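Local coordinates for protein putative glucoamylase (PDB 4QT9) that probably acts as a glucoamylase-like glycoside hydrolase, built on an alpha/alpha toroid fold, at residues A[132-135]-A[136-139]; A[168-172]-A[173-177]; A[358-361]-A[362-366]. All blocks are in the same frame, centred on the assembly; numbering follows the deposited sequence. Where two conformers were deposited one is given.

Contact 1: residues A[132-135]-A[136-139]; sequences GGDL and VETA
D134 caps the N-terminus of helix 135-152 by bonding to E137 and T138 of the first turn, at the point where short strand 133-134, antiparallel to strand 189-190, passes directly into the helix. The side-chain cap is D134 OD1, which accepts from E137 N at 3.0 Å. Its N-H···O angle of 170° is nearly straight, yet the donor lies above the carboxylate plane rather than within it. The extended first torsion explains the reach: D134 CG is trans to its own N (chi1 -178°), which swings the carboxylate over the first helical turn. E137 CG packs against the carboxylate, 3.5 Å from D134 CG; the two side chains cross at a slant, their carboxylate planes inclined at 63°. E137 then bends away, and its OE1 accepts from G68 N.

A second grip is on the carbonyl of D134. T138 donates to D134 O twice, from OG1 at 2.8 Å and from N at 3.1 Å, the two donors approaching from opposite faces of the carbonyl plane. T138 OG1 is also hydrogen-bonded to Y112 N, so the hydroxyl bridges two main-chain groups. Ordinary helical bonding follows with A139 N to L135 O at 3.0 Å. L135, V136 and A139 pack on M211 of helix 209-217.

An acetate ion, probably from the crystallisation liquor, lies about 3 Å from the E137 side chain and may mark a pocket. All six touching residues are buried, and the first-turn N-H groups of E137 and T138 are satisfied by side-chain and main-chain oxygens of D134.

Contact 2: residues A[168-172]-A[173-177]; sequences RLWRE and VDWDW
W170 and W175 supply the aromatic contact, between residues 168-172 of helix 157-172 and the segment 173-177 that follows. W170 CG is trans to its N (chi1 157°) and W175 CG lies opposite its carbonyl carbon (chi1 -49°), which brings the two indoles together. W170 CZ3 touches W175 CZ2 at 3.6 Å, and the latter lies at the edge of the W170 ring, near its plane. The ring planes make 61°, an oblique pairing. V173 CG1 lies over the centre of the W175 ring, 3.5 Å above its plane.

Polar contacts act on the backbone. V173 N donates to W170 O at 3.3 Å from well above the carbonyl plane. A water then donates to W170 O at 2.7 Å and to V173 O, and accepts weakly from W175 NE1 at 2.8 Å.

This local closure belongs to an alpha/alpha toroid, where helices 135-152 and 209-217 cover both indoles: W170 rests on L146 and L214, W175 on L135 and A215. W170 NE1 is bonded to D419.

Beyond the turn, an Asx motif forms: D174 OD1 accepts from W177 N at 3.0 Å, met from above the carboxylate plane. W177 stacks on H109.

Contact 3: residues A[358-361]-A[362-366]; sequences VMRH and LYNMG
V358 CG1 stands trans to its backbone N (chi1 174°), whereas L362 CG is anti to its carbonyl carbon (chi1 -64°); with these choices the two branches run in the same direction, one helical turn apart. CG1 of V358 meets CD1 of L362 at 3.6 Å, and L362 CG comes within 3.2 Å of V358 O. That same carbonyl accepts from L362 N at 2.7 Å, the donor lying nearly along the C=O axis. Both residues are buried: V358 faces W314 and A344, L362 faces P341 and F379.

The bonding pattern continues with Y363 N to M359 O at 3.0 Å and N364 N to R360 O at 3.1 Å, then weakens at M365 N to H361 O. On the more open side, R360 CG comes 4.0 Å from N364 ND2, while the R360 guanidinium reaches D21 in a salt bridge. The selenium of M365, a selenomethionine, approaches the H361 ring obliquely, 4.9 Å from its centroid. M359, also selenomethionine, packs on L24 and V28 of helix 21-37.

G366 leaves helical geometry with positive phi (87°). Successive i to i+4 bonds with same-face side-chain pairing are typical of an alpha-helix, here helix 352-364 of an alpha/alpha toroid.

How the contacts relate
Contacts 1 and 2 are neighbours in space, their centres 11 Å apart: helix 135-152 and helix 157-172 follow one another in the chain, and the chain after the second returns to the start of the first. L135 CD1 meets W175 CE3 at 3.6 Å, and T138 CG2 meets V173 CG1 at 3.8 Å, so the capped turn and the exit turn share one apolar interface. Contact 3 lies on the opposite side of the chain's centre, its nearest atoms about 23 Å from contact 1 and about 29 Å from contact 2. The acetate beside contact 1, probably from the crystallisation liquor, is not by itself evidence of an active site.

Contact 1: residues A[132-135]-A[136-139]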
loop_
_atom_site.group_PDB
_atom_site.type_symbol
_atom_site.label_atom_id
_atom_site.label_comp_id
_atom_site.label_asym_id
_atom_site.label_seq_id
_atom_site.Cartn_x
_atom_site.Cartn_y
_atom_site.Cartn_z
ATOM N N GLY A 132 -19.728 -1.674 4.222
ATOM C CA GLY A 132 -19.978 -1.413 2.811
ATOM C C GLY A 132 -18.700 -1.138 2.071
ATOM O O GLY A 132 -17.708 -1.823 2.266
ATOM N N GLY A 133 -18.737 -0.146 1.204
ATOM C CA GLY A 133 -17.572 0.239 0.431
ATOM C C GLY A 133 -16.579 1.033 1.252
ATOM O O GLY A 133 -16.947 1.751 2.185
ATOM N N ASP A 134 -15.309 0.838 0.927
ATOM C CA ASP A 134 -14.126 1.514 1.474
ATOM C C ASP A 134 -13.359 2.000 0.253
ATOM O O ASP A 134 -12.776 1.173 -0.464
ATOM C CB ASP A 134 -13.309 0.516 2.345
ATOM C CG ASP A 134 -12.085 1.142 2.987
ATOM O OD1 ASP A 134 -11.404 1.975 2.310
ATOM O OD2 ASP A 134 -11.805 0.824 4.158
ATOM N N LEU A 135 -13.449 3.300 -0.071
ATOM C CA LEU A 135 -12.860 3.821 -1.314
ATOM C C LEU A 135 -11.317 3.868 -1.327
ATOM O O LEU A 135 -10.699 3.736 -2.391
ATOM C CB LEU A 135 -13.438 5.199 -1.657
ATOM C CG LEU A 135 -13.405 5.579 -3.137
ATOM C CD1 LEU A 135 -14.276 4.670 -3.967
ATOM C CD2 LEU A 135 -13.797 7.023 -3.337
ATOM N N VAL A 136 -10.705 4.001 -0.166
ATOM C CA VAL A 136 -9.246 4.006 -0.036
ATOM C C VAL A 136 -8.707 2.618 -0.377
ATOM O O VAL A 136 -7.773 2.488 -1.153
ATOM C CB VAL A 136 -8.852 4.442 1.384
ATOM C CG1 VAL A 136 -7.353 4.282 1.613
ATOM C CG2 VAL A 136 -9.302 5.874 1.634
ATOM N N GLU A 137 -9.320 1.584 0.177
ATOM C CA GLU A 137 -8.953 0.198 -0.080
ATOM C C GLU A 137 -9.214 -0.173 -1.547
ATOM O O GLU A 137 -8.403 -0.876 -2.158
ATOM C CB GLU A 137 -9.735 -0.703 0.871
ATOM C CG GLU A 137 -9.158 -0.698 2.274
ATOM C CD GLU A 137 -8.015 -1.680 2.451
ATOM O OE1 GLU A 137 -8.286 -2.903 2.536
ATOM O OE2 GLU A 137 -6.848 -1.228 2.467
ATOM N N THR A 138 -10.295 0.363 -2.131
ATOM C CA THR A 138 -10.632 0.166 -3.554
ATOM C C THR A 138 -9.514 0.757 -4.450
ATOM O O THR A 138 -9.098 0.129 -5.426
ATOM C CB THR A 138 -11.997 0.786 -3.872
ATOM O OG1 THR A 138 -12.984 0.123 -3.098
ATOM C CG2 THR A 138 -12.359 0.685 -5.355
ATOM N N ALA A 139 -8.993 1.923 -4.059
ATOM C CA ALA A 139 -7.944 2.619 -4.798
ATOM C C ALA A 139 -6.641 1.799 -4.818
ATOM O O ALA A 139 -6.022 1.687 -5.877
ATOM C CB ALA A 139 -7.716 3.974 -4.198
#

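Contact 2: residues A[168-172]-A[173-177]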
loop_
_atom_site.group_PDB
_atom_site.type_symbol
_atom_site.label_atom_id
_atom_site.label_comp_id
_atom_site.label_asym_id
_atom_site.label_seq_id
_atom_site.Cartn_x
_atom_site.Cartn_y
_atom_site.Cartn_z
ATOM N N ARG A 168 -13.196 -3.877 -17.295
ATOM C CA ARG A 168 -14.613 -3.835 -16.926
ATOM C C ARG A 168 -14.779 -3.545 -15.413
ATOM O O ARG A 168 -15.627 -2.724 -15.066
ATOM C CB ARG A 168 -15.346 -5.131 -17.310
ATOM C CG ARG A 168 -16.866 -4.957 -17.278
ATOM C CD ARG A 168 -17.615 -6.276 -17.198
ATOM N NE ARG A 168 -18.796 -6.186 -16.335
ATOM C CZ ARG A 168 -20.030 -6.524 -16.701
ATOM N NH1 ARG A 168 -20.264 -6.989 -17.924
ATOM N NH2 ARG A 168 -21.039 -6.406 -15.847
ATOM N N LEU A 169 -13.957 -4.191 -14.524
ATOM C CA LEU A 169 -14.029 -3.961 -13.089
ATOM C C LEU A 169 -13.652 -2.535 -12.760
ATOM O O LEU A 169 -14.275 -1.962 -11.879
ATOM C CB LEU A 169 -13.112 -4.927 -12.289
ATOM C CG LEU A 169 -13.463 -6.443 -12.361
ATOM C CD1 LEU A 169 -12.304 -7.296 -11.845
ATOM C CD2 LEU A 169 -14.746 -6.767 -11.607
ATOM N N TRP A 170 -12.587 -2.004 -13.412
ATOM C CA TRP A 170 -12.075 -0.636 -13.281
ATOM C C TRP A 170 -13.196 0.337 -13.719
ATOM O O TRP A 170 -13.511 1.269 -12.978
ATOM C CB TRP A 170 -10.770 -0.462 -14.127
ATOM C CG TRP A 170 -10.386 0.945 -14.558
ATOM C CD1 TRP A 170 -10.229 1.389 -15.842
ATOM C CD2 TRP A 170 -10.079 2.073 -13.701
ATOM N NE1 TRP A 170 -9.835 2.714 -15.845
ATOM C CE2 TRP A 170 -9.724 3.152 -14.541
ATOM C CE3 TRP A 170 -10.094 2.275 -12.313
ATOM C CZ2 TRP A 170 -9.321 4.401 -14.033
ATOM C CZ3 TRP A 170 -9.724 3.526 -11.808
ATOM C CH2 TRP A 170 -9.357 4.575 -12.665
ATOM N N ARG A 171 -13.845 0.078 -14.872
ATOM C CA ARG A 171 -14.926 0.960 -15.374
ATOM C C ARG A 171 -16.187 0.936 -14.488
ATOM O O ARG A 171 -16.985 1.882 -14.536
ATOM C CB ARG A 171 -15.304 0.620 -16.812
ATOM C CG ARG A 171 -14.249 1.065 -17.784
ATOM C CD ARG A 171 -14.543 0.614 -19.191
ATOM N NE ARG A 171 -13.563 1.212 -20.085
ATOM C CZ ARG A 171 -13.724 2.379 -20.699
ATOM N NH1 ARG A 171 -14.861 3.052 -20.575
ATOM N NH2 ARG A 171 -12.754 2.878 -21.452
ATOM N N GLU A 172 -16.348 -0.121 -13.664
ATOM C CA GLU A 172 -17.513 -0.272 -12.802
ATOM C C GLU A 172 -17.365 0.491 -11.473
ATOM O O GLU A 172 -18.376 0.741 -10.808
ATOM C CB GLU A 172 -17.815 -1.755 -12.556
ATOM C CG GLU A 172 -18.561 -2.382 -13.720
ATOM C CD GLU A 172 -18.806 -3.880 -13.656
ATOM O OE1 GLU A 172 -18.027 -4.600 -12.986
ATOM O OE2 GLU A 172 -19.767 -4.336 -14.317
ATOM N N VAL A 173 -16.148 0.911 -11.099
ATOM C CA VAL A 173 -16.004 1.671 -9.828
ATOM C C VAL A 173 -16.613 3.067 -9.963
ATOM O O VAL A 173 -16.096 3.901 -10.723
ATOM C CB VAL A 173 -14.569 1.777 -9.252
ATOM C CG1 VAL A 173 -14.599 2.438 -7.871
ATOM C CG2 VAL A 173 -13.899 0.408 -9.174
ATOM N N ASP A 174 -17.699 3.326 -9.193
ATOM C CA ASP A 174 -18.367 4.634 -9.247
ATOM C C ASP A 174 -17.740 5.597 -8.216
ATOM O O ASP A 174 -18.312 5.817 -7.132
ATOM C CB ASP A 174 -19.889 4.506 -9.051
ATOM C CG ASP A 174 -20.695 5.778 -9.372
ATOM O OD1 ASP A 174 -20.082 6.866 -9.498
ATOM O OD2 ASP A 174 -21.925 5.684 -9.489
ATOM N N TRP A 175 -16.562 6.172 -8.564
ATOM C CA TRP A 175 -15.850 7.099 -7.658
ATOM C C TRP A 175 -16.733 8.313 -7.340
ATOM O O TRP A 175 -16.782 8.762 -6.192
ATOM C CB TRP A 175 -14.506 7.574 -8.262
ATOM C CG TRP A 175 -13.649 6.465 -8.788
ATOM C CD1 TRP A 175 -13.657 5.950 -10.050
ATOM C CD2 TRP A 175 -12.713 5.671 -8.031
ATOM N NE1 TRP A 175 -12.742 4.921 -10.148
ATOM C CE2 TRP A 175 -12.147 4.731 -8.922
ATOM C CE3 TRP A 175 -12.251 5.706 -6.698
ATOM C CZ2 TRP A 175 -11.177 3.795 -8.510
ATOM C CZ3 TRP A 175 -11.301 4.772 -6.287
ATOM C CH2 TRP A 175 -10.749 3.857 -7.193
ATOM N N ASP A 176 -17.469 8.804 -8.362
ATOM C CA ASP A 176 -18.309 9.985 -8.256
ATOM C C ASP A 176 -19.406 9.805 -7.204
ATOM O O ASP A 176 -19.769 10.781 -6.555
ATOM C CB ASP A 176 -18.901 10.339 -9.626
ATOM C CG ASP A 176 -19.713 11.608 -9.620
ATOM O OD1 ASP A 176 -19.113 12.698 -9.778
ATOM O OD2 ASP A 176 -20.954 11.515 -9.473
ATOM N N TRP A 177 -19.928 8.593 -7.027
ATOM C CA TRP A 177 -20.933 8.338 -5.985
ATOM C C TRP A 177 -20.425 8.766 -4.596
ATOM O O TRP A 177 -21.190 9.286 -3.796
ATOM C CB TRP A 177 -21.312 6.839 -5.943
ATOM C CG TRP A 177 -22.187 6.485 -4.780
ATOM C CD1 TRP A 177 -21.781 6.025 -3.563
ATOM C CD2 TRP A 177 -23.584 6.772 -4.653
ATOM N NE1 TRP A 177 -22.855 5.943 -2.706
ATOM C CE2 TRP A 177 -23.981 6.364 -3.361
ATOM C CE3 TRP A 177 -24.561 7.265 -5.539
ATOM C CZ2 TRP A 177 -25.307 6.445 -2.924
ATOM C CZ3 TRP A 177 -25.883 7.328 -5.112
ATOM C CH2 TRP A 177 -26.242 6.940 -3.813
HETATM O O HOH W 1 -14.162 3.846 -12.346
#

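Contact 3: residues A[358-361]-A[362-366]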
loop_
_atom_site.group_PDB
_atom_site.type_symbol
_atom_site.label_atom_id
_atom_site.label_comp_id
_atom_site.label_asym_id
_atom_site.label_seq_id
_atom_site.Cartn_x
_atom_site.Cartn_y
_atom_site.Cartn_z
ATOM N N VAL A 358 19.503 -1.482 6.795
ATOM C CA VAL A 358 18.544 -2.107 7.697
ATOM C C VAL A 358 18.226 -3.511 7.185
ATOM O O VAL A 358 18.184 -4.451 7.995
ATOM C CB VAL A 358 17.288 -1.213 7.844
ATOM C CG1 VAL A 358 16.191 -1.902 8.653
ATOM C CG2 VAL A 358 17.675 0.107 8.496
HETATM N N MSE A 359 18.081 -3.673 5.847
HETATM C CA MSE A 359 17.787 -4.978 5.248
HETATM C C MSE A 359 18.883 -5.999 5.583
HETATM O O MSE A 359 18.569 -7.118 5.971
HETATM C CB MSE A 359 17.618 -4.872 3.735
HETATM C CG MSE A 359 17.005 -6.135 3.126
HETATM SE SE MSE A 359 17.015 -6.081 1.176
HETATM C CE MSE A 359 16.091 -4.462 0.869
ATOM N N ARG A 360 20.153 -5.598 5.431
ATOM C CA ARG A 360 21.346 -6.409 5.722
ATOM C C ARG A 360 21.389 -6.794 7.223
ATOM O O ARG A 360 21.637 -7.978 7.549
ATOM C CB ARG A 360 22.607 -5.614 5.289
ATOM C CG ARG A 360 23.970 -6.074 5.818
ATOM C CD ARG A 360 24.656 -7.080 4.920
ATOM N NE ARG A 360 24.790 -6.613 3.538
ATOM C CZ ARG A 360 24.762 -7.416 2.480
ATOM N NH1 ARG A 360 24.610 -8.726 2.635
ATOM N NH2 ARG A 360 24.886 -6.915 1.259
ATOM N N HIS A 361 21.103 -5.805 8.117
ATOM C CA HIS A 361 21.089 -5.986 9.581
ATOM C C HIS A 361 19.941 -6.908 10.016
ATOM O O HIS A 361 20.177 -7.815 10.815
ATOM C CB HIS A 361 20.980 -4.625 10.292
ATOM C CG HIS A 361 20.929 -4.701 11.786
ATOM N ND1 HIS A 361 22.073 -4.868 12.539
ATOM C CD2 HIS A 361 19.867 -4.595 12.619
ATOM C CE1 HIS A 361 21.674 -4.891 13.801
ATOM N NE2 HIS A 361 20.355 -4.725 13.898
ATOM N N LEU A 362 18.699 -6.681 9.485
ATOM C CA LEU A 362 17.536 -7.502 9.829
ATOM C C LEU A 362 17.747 -8.949 9.374
ATOM O O LEU A 362 17.517 -9.870 10.164
ATOM C CB LEU A 362 16.231 -6.927 9.254
ATOM C CG LEU A 362 15.790 -5.562 9.768
ATOM C CD1 LEU A 362 14.548 -5.094 9.045
ATOM C CD2 LEU A 362 15.621 -5.563 11.271
ATOM N N TYR A 363 18.269 -9.153 8.150
ATOM C CA TYR A 363 18.602 -10.488 7.649
ATOM C C TYR A 363 19.611 -11.185 8.578
ATOM O O TYR A 363 19.436 -12.357 8.891
ATOM C CB TYR A 363 19.171 -10.379 6.231
ATOM C CG TYR A 363 19.386 -11.719 5.567
ATOM C CD1 TYR A 363 18.320 -12.429 5.021
ATOM C CD2 TYR A 363 20.650 -12.306 5.531
ATOM C CE1 TYR A 363 18.503 -13.698 4.470
ATOM C CE2 TYR A 363 20.846 -13.572 4.977
ATOM C CZ TYR A 363 19.771 -14.266 4.451
ATOM O OH TYR A 363 19.976 -15.503 3.886
ATOM N N ASN A 364 20.625 -10.460 9.066
ATOM C CA ASN A 364 21.646 -11.037 9.949
ATOM C C ASN A 364 21.121 -11.389 11.353
ATOM O O ASN A 364 21.772 -12.173 12.048
ATOM C CB ASN A 364 22.860 -10.121 10.044
ATOM C CG ASN A 364 23.718 -10.153 8.798
ATOM O OD1 ASN A 364 23.820 -11.176 8.094
ATOM N ND2 ASN A 364 24.371 -9.034 8.507
HETATM N N MSE A 365 19.928 -10.885 11.744
HETATM C CA MSE A 365 19.319 -11.228 13.039
HETATM C C MSE A 365 18.784 -12.663 13.043
HETATM O O MSE A 365 18.474 -13.196 14.106
HETATM C CB MSE A 365 18.214 -10.253 13.404
HETATM C CG MSE A 365 18.727 -9.008 14.055
HETATM SE SE MSE A 365 17.288 -7.733 14.117
HETATM C CE MSE A 365 16.491 -8.226 15.796
ATOM N N GLY A 366 18.682 -13.267 11.863
ATOM C CA GLY A 366 18.289 -14.664 11.707
ATOM C C GLY A 366 16.813 -14.953 11.631
ATOM O O GLY A 366 16.001 -14.058 11.370
#